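Local coordinates for protein ubiquinol-cytochrome C chaperone (Brucella abortus NCTC 8038, PDB 6RWT) that probably acts as a Cbp3-type chaperone that binds newly made cytochrome b during assembly of respiratory complex III, at residues V23-A28 and E48-H53. Numbering follows the deposited sequence.
Sequences VIVAAA and EMLSLH
The His-53 imidazole lays one face on the backbone of helix 2-28 where Ala-27 joins Ala-28: Ala-28 N sits over the ring centre, Ala-27 C nearer the rim. Ala-28 CA makes a CH-pi contact, 4.0 Å from the ring centroid and 21° off its normal. Ala-27 CB meets ring atom His-53 CD2 at 3.5 Å, and the inclined Tyr-174 ring also meets the imidazole. At the edge, in the ring plane, His-53 ND1 donates to Met-49 O one turn back (2.8 Å, N-H...O 164°), while His-53 N reaches the same oxygen from the opposite face of its carbonyl plane. With CG anti to the carbonyl carbon, the ring swings back over the preceding turn for this bond. Ile-24 CG2 flanks it, touching His-53 CB at 3.8 Å. Separately, Ala-28 CB rests 3.8 Å from Leu-50 CA, and Leu-50 CD1 extends to Val-25 CG2 (4.1 Å). Segment axes come within 8.6 Å, 133° apart in direction, consistent with small alanines between buried helices 2-28 and 43-61. Tyr-151 OH hydrogen-bonds His-53 NE2. Both imidazole nitrogens are thus satisfied, fixing the ring's rotation, while the cross-contact itself is van der Waals and CH-pi in kind.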
loop_
_atom_site.group_PDB
_atom_site.type_symbol
_atom_site.label_atom_id
_atom_site.label_comp_id
_atom_site.label_asym_id
_atom_site.label_seq_id
_atom_site.Cartn_x
_atom_site.Cartn_y
_atom_site.Cartn_z
ATOM N N VAL A 23 9.482 -4.568 -2.898
ATOM C CA VAL A 23 8.815 -4.135 -4.141
ATOM C C VAL A 23 7.784 -3.029 -3.873
ATOM O O VAL A 23 7.720 -2.038 -4.620
ATOM C CB VAL A 23 8.164 -5.314 -4.907
ATOM C CG1 VAL A 23 7.309 -4.830 -6.077
ATOM C CG2 VAL A 23 9.238 -6.255 -5.443
ATOM N N ILE A 24 6.992 -3.198 -2.811
ATOM C CA ILE A 24 5.972 -2.204 -2.428
ATOM C C ILE A 24 6.640 -0.862 -2.070
ATOM O O ILE A 24 6.213 0.200 -2.553
ATOM C CB ILE A 24 5.081 -2.727 -1.267
ATOM C CG1 ILE A 24 4.310 -3.975 -1.708
ATOM C CG2 ILE A 24 4.099 -1.653 -0.804
ATOM C CD1 ILE A 24 3.579 -4.712 -0.600
ATOM N N VAL A 25 7.694 -0.914 -1.250
ATOM C CA VAL A 25 8.426 0.294 -0.833
ATOM C C VAL A 25 9.042 1.025 -2.044
ATOM O O VAL A 25 8.943 2.252 -2.155
ATOM C CB VAL A 25 9.503 -0.043 0.232
ATOM C CG1 VAL A 25 10.473 1.112 0.465
ATOM C CG2 VAL A 25 8.837 -0.443 1.547
ATOM N N ALA A 26 9.655 0.271 -2.954
ATOM C CA ALA A 26 10.237 0.854 -4.172
ATOM C C ALA A 26 9.175 1.537 -5.038
ATOM O O ALA A 26 9.395 2.639 -5.555
ATOM C CB ALA A 26 10.969 -0.212 -4.977
ATOM N N ALA A 27 8.023 0.891 -5.191
ATOM C CA ALA A 27 6.920 1.486 -5.961
ATOM C C ALA A 27 6.448 2.827 -5.370
ATOM O O ALA A 27 6.203 3.776 -6.106
ATOM C CB ALA A 27 5.764 0.501 -6.102
ATOM N N ALA A 28 6.352 2.899 -4.043
ATOM C CA ALA A 28 5.948 4.129 -3.342
ATOM C C ALA A 28 6.962 5.285 -3.435
ATOM O O ALA A 28 6.585 6.446 -3.240
ATOM C CB ALA A 28 5.656 3.816 -1.877
ATOM N N GLU A 48 1.501 8.746 2.687
ATOM C CA GLU A 48 0.349 8.590 1.782
ATOM C C GLU A 48 0.704 7.653 0.617
ATOM O O GLU A 48 -0.113 6.823 0.213
ATOM C CB GLU A 48 -0.177 9.940 1.254
ATOM C CG GLU A 48 -0.785 10.895 2.291
ATOM C CD GLU A 48 -1.967 10.327 3.076
ATOM O OE1 GLU A 48 -2.641 9.386 2.602
ATOM O OE2 GLU A 48 -2.251 10.846 4.187
ATOM N N MET A 49 1.916 7.767 0.083
ATOM C CA MET A 49 2.341 6.866 -0.999
ATOM C C MET A 49 2.572 5.428 -0.506
ATOM O O MET A 49 2.148 4.470 -1.176
ATOM C CB MET A 49 3.580 7.408 -1.735
ATOM C CG MET A 49 3.340 8.691 -2.547
ATOM S SD MET A 49 2.092 8.535 -3.852
ATOM C CE MET A 49 0.656 9.149 -3.001
ATOM N N LEU A 50 3.190 5.245 0.659
ATOM C CA LEU A 50 3.372 3.879 1.174
ATOM C C LEU A 50 2.022 3.199 1.453
ATOM O O LEU A 50 1.788 2.072 1.021
ATOM C CB LEU A 50 4.262 3.859 2.419
ATOM C CG LEU A 50 4.558 2.473 3.017
ATOM C CD1 LEU A 50 5.343 1.571 2.068
ATOM C CD2 LEU A 50 5.289 2.614 4.341
ATOM N N SER A 51 1.139 3.901 2.164
ATOM C CA SER A 51 -0.190 3.368 2.494
ATOM C C SER A 51 -1.037 3.052 1.249
ATOM O O SER A 51 -1.746 2.040 1.226
ATOM C CB SER A 51 -0.939 4.311 3.458
ATOM O OG SER A 51 -1.171 5.588 2.899
ATOM N N LEU A 52 -0.946 3.897 0.215
ATOM C CA LEU A 52 -1.633 3.622 -1.055
ATOM C C LEU A 52 -1.182 2.284 -1.662
ATOM O O LEU A 52 -2.016 1.491 -2.107
ATOM C CB LEU A 52 -1.409 4.777 -2.049
ATOM C CG LEU A 52 -1.900 4.595 -3.487
ATOM C CD1 LEU A 52 -3.406 4.376 -3.522
ATOM C CD2 LEU A 52 -1.518 5.805 -4.336
ATOM N N HIS A 53 0.134 2.055 -1.693
ATOM C CA HIS A 53 0.696 0.842 -2.304
ATOM C C HIS A 53 0.460 -0.414 -1.444
ATOM O O HIS A 53 0.180 -1.499 -1.979
ATOM C CB HIS A 53 2.182 1.060 -2.678
ATOM C CG HIS A 53 2.366 1.974 -3.854
ATOM N ND1 HIS A 53 2.286 3.352 -3.767
ATOM C CD2 HIS A 53 2.586 1.696 -5.161
ATOM C CE1 HIS A 53 2.458 3.876 -4.972
ATOM N NE2 HIS A 53 2.629 2.891 -5.835
#